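Long-range contacts in pyocin S8 (Pseudomonas aeruginosa, PDB 6W0V), which is a bacteriocin that probably kills rival bacteria by cutting DNA, here represented by its HNH nuclease domain in complex with its immunity protein: residues D47-F52 with D76-F81; D92-H97 with V116-M121; H98-S103 with I111-V116. The protein carries 1 engineered substitution. All blocks are in the same frame, centred on the assembly; numbering follows the deposited sequence.

Interaction 1: residues D47-F52 with D76-F81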
# COMPACT_ATOMS: atom_id res chain seq x y z
N ASP A 47 -6.98 10.96 -8.41
CA ASP A 47 -8.40 10.83 -8.01
C ASP A 47 -8.86 9.41 -8.31
O ASP A 47 -9.44 8.73 -7.47
CB ASP A 47 -9.22 11.86 -8.77
CG ASP A 47 -10.68 11.82 -8.45
OD1 ASP A 47 -11.04 11.29 -7.40
OD2 ASP A 47 -11.43 12.34 -9.25
N PHE A 48 -8.53 8.92 -9.49
CA PHE A 48 -8.91 7.56 -9.89
C PHE A 48 -8.25 6.57 -8.94
O PHE A 48 -8.91 5.65 -8.47
CB PHE A 48 -8.47 7.28 -11.31
CG PHE A 48 -8.79 5.88 -11.74
CD1 PHE A 48 -10.02 5.57 -12.30
CD2 PHE A 48 -7.86 4.87 -11.57
CE1 PHE A 48 -10.31 4.27 -12.67
CE2 PHE A 48 -8.16 3.57 -11.94
CZ PHE A 48 -9.37 3.28 -12.51
N ARG A 49 -6.96 6.73 -8.74
CA ARG A 49 -6.20 5.79 -7.90
C ARG A 49 -6.84 5.78 -6.51
O ARG A 49 -6.99 4.71 -5.92
CB ARG A 49 -4.73 6.19 -7.84
CG ARG A 49 -3.92 5.30 -6.92
CD ARG A 49 -3.81 5.93 -5.56
NE ARG A 49 -2.93 7.08 -5.65
CZ ARG A 49 -2.80 7.98 -4.70
NH1 ARG A 49 -1.97 9.00 -4.85
NH2 ARG A 49 -3.51 7.86 -3.59
N GLU A 50 -7.16 6.96 -6.00
CA GLU A 50 -7.76 7.04 -4.65
C GLU A 50 -9.10 6.31 -4.65
O GLU A 50 -9.36 5.50 -3.78
CB GLU A 50 -7.97 8.48 -4.23
CG GLU A 50 -6.68 9.14 -3.88
CD GLU A 50 -6.87 10.55 -3.36
OE1 GLU A 50 -8.04 10.99 -3.28
OE2 GLU A 50 -5.86 11.19 -3.05
N GLN A 51 -9.96 6.60 -5.61
CA GLN A 51 -11.30 6.01 -5.59
C GLN A 51 -11.15 4.51 -5.79
O GLN A 51 -11.94 3.75 -5.24
CB GLN A 51 -12.16 6.66 -6.66
CG GLN A 51 -12.42 8.11 -6.34
CD GLN A 51 -13.54 8.65 -7.19
OE1 GLN A 51 -14.50 7.95 -7.46
NE2 GLN A 51 -13.37 9.89 -7.63
N PHE A 52 -10.16 4.11 -6.57
CA PHE A 52 -9.84 2.70 -6.82
C PHE A 52 -9.58 2.01 -5.48
O PHE A 52 -10.25 1.04 -5.11
CB PHE A 52 -8.64 2.66 -7.76
CG PHE A 52 -8.16 1.28 -8.08
CD1 PHE A 52 -7.38 0.58 -7.18
CD2 PHE A 52 -8.47 0.71 -9.30
CE1 PHE A 52 -6.92 -0.68 -7.50
CE2 PHE A 52 -8.00 -0.55 -9.62
CZ PHE A 52 -7.23 -1.24 -8.72
N ASP A 76 -8.34 5.81 2.73
CA ASP A 76 -7.90 7.20 2.44
C ASP A 76 -7.53 7.33 0.97
O ASP A 76 -7.09 8.42 0.59
CB ASP A 76 -6.69 7.60 3.28
CG ASP A 76 -6.96 7.74 4.75
OD1 ASP A 76 -8.14 7.92 5.11
OD2 ASP A 76 -5.99 7.64 5.52
N GLY A 77 -7.68 6.25 0.21
CA GLY A 77 -7.35 6.23 -1.22
C GLY A 77 -5.88 6.03 -1.46
O GLY A 77 -5.42 6.24 -2.57
N LEU A 78 -5.13 5.61 -0.44
CA LEU A 78 -3.67 5.43 -0.56
C LEU A 78 -3.37 4.01 -1.01
O LEU A 78 -3.99 3.06 -0.51
CB LEU A 78 -3.01 5.69 0.79
CG LEU A 78 -3.39 7.02 1.42
CD1 LEU A 78 -2.72 7.14 2.78
CD2 LEU A 78 -3.01 8.18 0.53
N SER A 79 -2.46 3.90 -1.96
CA SER A 79 -2.02 2.61 -2.52
C SER A 79 -1.46 1.79 -1.39
O SER A 79 -0.64 2.27 -0.63
CB SER A 79 -1.02 2.80 -3.58
OG SER A 79 -1.53 3.69 -4.56
N PRO A 80 -1.91 0.54 -1.25
CA PRO A 80 -1.35 -0.33 -0.24
C PRO A 80 0.11 -0.62 -0.58
O PRO A 80 0.51 -0.76 -1.72
CB PRO A 80 -2.20 -1.59 -0.28
CG PRO A 80 -2.80 -1.59 -1.67
CD PRO A 80 -2.93 -0.14 -2.06
N PHE A 81 0.91 -0.74 0.46
CA PHE A 81 2.28 -1.24 0.33
C PHE A 81 2.23 -2.69 -0.06
O PHE A 81 1.37 -3.44 0.43
CB PHE A 81 2.99 -1.12 1.67
CG PHE A 81 3.42 0.28 1.97
CD1 PHE A 81 2.52 1.21 2.45
CD2 PHE A 81 4.72 0.68 1.73
CE1 PHE A 81 2.92 2.51 2.71
CE2 PHE A 81 5.12 1.98 1.99
CZ PHE A 81 4.22 2.89 2.47
O HOH W 1 -9.48 9.55 -1.34

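Interaction 2: residues D92-H97 with V116-M121. Engineered in segment 92-97: A95 (natural residue Glu).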
# COMPACT_ATOMS: atom_id res chain seq x y z
N ASP A 92 7.12 1.06 -3.57
CA ASP A 92 6.77 0.08 -2.52
C ASP A 92 5.26 -0.14 -2.45
O ASP A 92 4.82 -0.91 -1.59
CB ASP A 92 7.29 0.57 -1.17
CG ASP A 92 6.93 2.02 -0.88
OD1 ASP A 92 6.02 2.54 -1.54
OD2 ASP A 92 7.57 2.61 0.00
N LYS A 93 4.50 0.49 -3.33
CA LYS A 93 3.03 0.40 -3.35
C LYS A 93 2.62 -0.49 -4.50
O LYS A 93 3.31 -0.51 -5.53
CB LYS A 93 2.36 1.74 -3.64
CG LYS A 93 2.89 2.92 -2.86
CD LYS A 93 2.75 2.68 -1.39
CE LYS A 93 2.99 3.96 -0.61
NZ LYS A 93 4.32 4.53 -0.92
N TYR A 94 1.48 -1.15 -4.36
CA TYR A 94 0.81 -1.77 -5.51
C TYR A 94 0.62 -0.70 -6.56
O TYR A 94 0.14 0.39 -6.25
CB TYR A 94 -0.49 -2.42 -5.09
CG TYR A 94 -0.23 -3.73 -4.43
CD1 TYR A 94 0.15 -4.82 -5.18
CD2 TYR A 94 -0.28 -3.85 -3.05
CE1 TYR A 94 0.42 -6.04 -4.59
CE2 TYR A 94 -0.02 -5.06 -2.45
CZ TYR A 94 0.33 -6.16 -3.21
OH TYR A 94 0.60 -7.35 -2.64
N ALA A 95 1.10 -1.00 -7.76
CA ALA A 95 1.06 -0.09 -8.90
C ALA A 95 -0.17 -0.45 -9.72
O ALA A 95 -0.46 -1.63 -9.88
CB ALA A 95 2.32 -0.20 -9.70
N ILE A 96 -0.90 0.56 -10.15
CA ILE A 96 -1.93 0.37 -11.19
C ILE A 96 -1.24 0.66 -12.51
O ILE A 96 -0.87 1.81 -12.72
CB ILE A 96 -3.14 1.27 -10.93
CG1 ILE A 96 -3.73 1.03 -9.54
CG2 ILE A 96 -4.15 1.08 -12.03
CD1 ILE A 96 -4.71 2.08 -9.12
N HIS A 97 -1.01 -0.38 -13.29
CA HIS A 97 -0.22 -0.32 -14.53
C HIS A 97 -1.17 -0.15 -15.70
O HIS A 97 -2.19 -0.84 -15.75
CB HIS A 97 0.61 -1.59 -14.69
CG HIS A 97 1.32 -1.63 -16.00
ND1 HIS A 97 2.29 -0.70 -16.33
CD2 HIS A 97 1.20 -2.47 -17.05
CE1 HIS A 97 2.75 -0.98 -17.53
NE2 HIS A 97 2.09 -2.06 -17.99
N VAL A 116 -3.05 -4.45 -11.73
CA VAL A 116 -2.32 -4.13 -10.48
C VAL A 116 -1.09 -5.02 -10.44
O VAL A 116 -1.18 -6.21 -10.74
CB VAL A 116 -3.23 -4.25 -9.25
CG1 VAL A 116 -2.43 -3.99 -7.99
CG2 VAL A 116 -4.38 -3.28 -9.39
N MET A 117 0.04 -4.40 -10.15
CA MET A 117 1.35 -5.05 -10.17
C MET A 117 2.09 -4.63 -8.92
O MET A 117 1.89 -3.51 -8.45
CB MET A 117 2.16 -4.60 -11.37
CG MET A 117 1.50 -4.91 -12.67
SD MET A 117 2.62 -4.46 -13.96
CE MET A 117 1.99 -5.48 -15.29
N THR A 118 2.96 -5.48 -8.43
CA THR A 118 3.96 -5.04 -7.46
C THR A 118 4.97 -4.19 -8.21
O THR A 118 5.13 -4.34 -9.41
CB THR A 118 4.62 -6.24 -6.80
OG1 THR A 118 5.29 -6.94 -7.86
CG2 THR A 118 3.61 -7.11 -6.09
N PRO A 119 5.67 -3.28 -7.51
CA PRO A 119 6.75 -2.52 -8.13
C PRO A 119 7.75 -3.43 -8.84
O PRO A 119 8.20 -3.08 -9.91
CB PRO A 119 7.38 -1.82 -6.93
CG PRO A 119 6.21 -1.59 -6.02
CD PRO A 119 5.40 -2.86 -6.13
N LYS A 120 8.07 -4.56 -8.22
CA LYS A 120 9.06 -5.52 -8.76
C LYS A 120 8.61 -5.95 -10.15
O LYS A 120 9.44 -5.97 -11.06
CB LYS A 120 9.20 -6.73 -7.83
CG LYS A 120 10.25 -7.74 -8.26
CD LYS A 120 10.22 -9.00 -7.42
CE LYS A 120 10.89 -10.17 -8.09
NZ LYS A 120 10.29 -10.49 -9.41
N MET A 121 7.33 -6.28 -10.30
CA MET A 121 6.78 -6.69 -11.62
C MET A 121 6.66 -5.45 -12.50
O MET A 121 7.04 -5.52 -13.67
CB MET A 121 5.41 -7.35 -11.47
CG MET A 121 5.49 -8.80 -11.03
SD MET A 121 6.84 -9.72 -11.84
CE MET A 121 6.50 -9.37 -13.56

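Interaction 3: residues H98-S103 with I111-V116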
# COMPACT_ATOMS: atom_id res chain seq x y z
N HIS A 98 -0.84 0.76 -16.60
CA HIS A 98 -1.53 0.92 -17.90
C HIS A 98 -0.90 -0.06 -18.88
O HIS A 98 0.27 0.14 -19.23
CB HIS A 98 -1.42 2.35 -18.35
CG HIS A 98 -2.28 3.22 -17.52
ND1 HIS A 98 -1.81 3.87 -16.41
CD2 HIS A 98 -3.60 3.51 -17.61
CE1 HIS A 98 -2.79 4.56 -15.87
NE2 HIS A 98 -3.90 4.36 -16.60
N VAL A 99 -1.65 -1.10 -19.24
CA VAL A 99 -1.14 -2.23 -20.08
C VAL A 99 -0.68 -1.64 -21.41
O VAL A 99 0.47 -1.89 -21.81
CB VAL A 99 -2.21 -3.31 -20.28
CG1 VAL A 99 -1.74 -4.37 -21.27
CG2 VAL A 99 -2.59 -3.95 -18.96
N VAL A 100 -1.56 -0.88 -22.05
CA VAL A 100 -1.17 0.00 -23.19
C VAL A 100 -0.75 1.32 -22.55
O VAL A 100 -1.59 1.95 -21.87
CB VAL A 100 -2.30 0.19 -24.21
CG1 VAL A 100 -1.89 1.18 -25.30
CG2 VAL A 100 -2.73 -1.13 -24.82
N GLN A 101 0.50 1.70 -22.74
CA GLN A 101 1.06 2.92 -22.12
C GLN A 101 0.29 4.13 -22.63
O GLN A 101 -0.07 4.18 -23.83
CB GLN A 101 2.56 2.98 -22.40
CG GLN A 101 3.30 1.80 -21.79
CD GLN A 101 4.76 1.78 -22.17
OE1 GLN A 101 5.29 2.74 -22.72
NE2 GLN A 101 5.42 0.68 -21.87
N ILE A 102 0.05 5.09 -21.74
CA ILE A 102 -0.66 6.36 -22.08
C ILE A 102 0.07 7.02 -23.24
O ILE A 102 -0.61 7.48 -24.15
CB ILE A 102 -0.74 7.27 -20.84
CG1 ILE A 102 -1.34 6.50 -19.66
CG2 ILE A 102 -1.51 8.54 -21.16
CD1 ILE A 102 -2.30 5.41 -20.07
N SER A 103 1.40 7.02 -23.20
CA SER A 103 2.30 7.59 -24.24
C SER A 103 2.06 6.92 -25.59
O SER A 103 2.39 7.55 -26.62
CB SER A 103 3.74 7.47 -23.82
OG SER A 103 4.14 6.10 -23.79
N ILE A 111 -10.42 0.90 -17.36
CA ILE A 111 -10.20 -0.10 -16.30
C ILE A 111 -9.63 -1.37 -16.93
O ILE A 111 -8.81 -2.02 -16.30
CB ILE A 111 -11.51 -0.33 -15.55
CG1 ILE A 111 -11.94 0.96 -14.85
CG2 ILE A 111 -11.38 -1.49 -14.58
CD1 ILE A 111 -13.40 1.01 -14.54
N ASP A 112 -10.02 -1.70 -18.16
CA ASP A 112 -9.54 -2.93 -18.82
C ASP A 112 -8.11 -2.73 -19.31
O ASP A 112 -7.48 -3.72 -19.69
CB ASP A 112 -10.50 -3.35 -19.92
CG ASP A 112 -11.87 -3.66 -19.35
OD1 ASP A 112 -11.91 -4.33 -18.31
OD2 ASP A 112 -12.86 -3.22 -19.93
N ASN A 113 -7.62 -1.49 -19.26
CA ASN A 113 -6.21 -1.18 -19.60
C ASN A 113 -5.36 -1.21 -18.33
O ASN A 113 -4.17 -0.86 -18.41
CB ASN A 113 -6.08 0.18 -20.28
CG ASN A 113 -4.71 0.36 -20.88
OD1 ASN A 113 -4.12 -0.59 -21.39
ND2 ASN A 113 -4.19 1.57 -20.79
N LEU A 114 -5.95 -1.58 -17.20
CA LEU A 114 -5.23 -1.50 -15.91
C LEU A 114 -4.93 -2.90 -15.41
O LEU A 114 -5.78 -3.78 -15.50
CB LEU A 114 -6.06 -0.75 -14.88
CG LEU A 114 -6.53 0.63 -15.34
CD1 LEU A 114 -7.35 1.28 -14.25
CD2 LEU A 114 -5.35 1.51 -15.75
N ARG A 115 -3.74 -3.04 -14.86
CA ARG A 115 -3.34 -4.24 -14.11
C ARG A 115 -2.77 -3.75 -12.80
O ARG A 115 -2.05 -2.76 -12.82
CB ARG A 115 -2.26 -5.01 -14.85
CG ARG A 115 -2.69 -5.45 -16.23
CD ARG A 115 -3.88 -6.33 -16.13
NE ARG A 115 -3.56 -7.68 -15.71
CZ ARG A 115 -4.27 -8.73 -16.12
NH1 ARG A 115 -3.97 -9.95 -15.70
NH2 ARG A 115 -5.27 -8.56 -16.95
N VAL A 116 -3.05 -4.45 -11.73
CA VAL A 116 -2.32 -4.13 -10.48
C VAL A 116 -1.09 -5.02 -10.44
O VAL A 116 -1.18 -6.21 -10.74
CB VAL A 116 -3.23 -4.25 -9.25
CG1 VAL A 116 -2.43 -3.99 -7.99
CG2 VAL A 116 -4.38 -3.28 -9.39

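Interaction 1: residues D47-F52 with D76-F81
R49 and E50, on one side of helix 45-57, pack against G77 in the loop leaving helix 68-75: a helix-to-loop contact built round a Schellman motif. G77 closes that motif with a positive phi (82°), a conformation glycine adopts easily. Having no side chain, it also lets E50 come near, with E50 CA and G77 CA 3.5 Å apart. Two CA-H...O contacts follow from this closeness, one of them from E50 CA to G77 O at 3.2 Å.

The same carbonyl oxygen takes the one direct hydrogen bond of the contact, from R49 NH2 at 2.7 Å. The R49 chain leaves with CG opposite the backbone N (chi1 177°) and then bends twice, which curls the guanidinium back to G77. G77 O lies at the edge of that group, almost in its plane, whereas the nitrogen stands above the carbonyl plane. S79 OG packs beside R49 CD at 3.3 Å and hydrogen-bonds E27 of the immunity protein; D76 bonds that chain too, placing the loop at the interface. E50 divides its carboxylate: OE2 pairs with R46, while OE1 accepts from a water at 2.8 Å that also donates a weak, 3.3 Å bond to D76 O.

Interaction 2: residues D92-H97 with V116-M121
H97 and M117 set the character of this contact, their side chains meeting on one face of the antiparallel pairing between strands 95-98 and 114-117. The M117 chain runs out extended beyond CG and brings its sulfur to the imidazole obliquely, SD 4.2 Å from the ring centroid and 37° off the ring normal. Its methyl CE touches H97 CD2 at 3.6 Å. A chi1 near 180° (174°) turns the H97 ring from its backbone N toward M117, and H122 meets it as well.

A95, an engineered residue, is glutamate in the natural sequence, probably the H-N-H glutamate required for DNase activity, whose carboxylate is therefore absent here. It faces the same way and supplies both backbone bonds across the contact: A95 N to M117 O at 2.7 Å and M117 N to A95 O at 2.8 Å, a hydrogen-bonded pair. Next to it, I96 and V116 form a non-hydrogen-bonded pair whose side chains turn to the other face, where F52 of helix 45-57 packs on both.

Y94 crosses V116 at about a right angle, CB to V116 CG1 3.8 Å, and runs alongside T118, with CE1 3.7 Å from T118 CG2. Beyond it the P119 ring abuts the chain, CG 3.1 Å from K93 O. T118 is the N-cap of helix 119-122: OG1 accepts from M121 N at 3.2 Å and also bonds E86.

The arrangement fits the ββα-metal core of HNH nucleases, in which two strands lead into a helix. Backbone polarity is paired inside the sheet, and the thioether touches H97 through CB, CG and CD2, packing its carbon side. In related colicin DNases the histidine here is a metal ligand, a role consistent with H97's packing.

Interaction 3: residues H98-S103 with I111-V116
H98 and L114 form an antiparallel, non-hydrogen-bonded pair, 4.8 Å between their CA atoms, and just past it V99 N donates to N113 O at 2.7 Å, where the two strands of the ββα-metal (HNH) motif part into the connecting loop. By its place in the sequence, N113 is probably the asparagine of the H-N-H signature.

Its carboxamide grips the backbone of V100 at both ends. OD1 accepts from V100 N at 2.7 Å, on a lone pair in the plane of its own carbonyl; ND2 gives a nearly straight bond (176°) to V100 O at 2.8 Å, also on a lone pair. ND2 has a second acceptor in A107 O. With its CG trans to the backbone N (chi1 -168°), N113 carries the amide across to the loop, and asparagine suits the site because one short, flat group both accepts and donates. This amide therefore fixes the path of the loop at V100, which has no regular structure of its own.

H98 is lodged between two apolar groups: L114 CD2 over one face of its ring and I102 CD1 over the other, offset toward the rim. NE2 hydrogen-bonds V108 O, which sets the ring's rotation; H98 matches the probable general base of related colicin DNases, whose ring is likewise held by a backbone carbonyl. At the ring edge, near its plane, N113 ND2 lies 3.8 Å from H98 CD2.

Overall arrangement
Interactions 2 and 3 work on the same two strands, 95-98 and 114-117, and share V116; a probable hydrogen bond from H97 N to R115 O joins them, and interaction 3 nests inside the loop that interaction 2 closes. Interaction 2 is buried, relying on apolar and sulfur-aromatic packing around paired backbone. Interaction 3, half at the surface, depends instead on asparagine bonds to a loop. Interaction 1, partly buried and across the chain's centre from interaction 3, anchors a loop by arginine and water near the immunity protein. That loop continues to P80, whose oxygen probably bonds Y94 N of interaction 2, while F48 and F52 of its helix pack on L114 and V116.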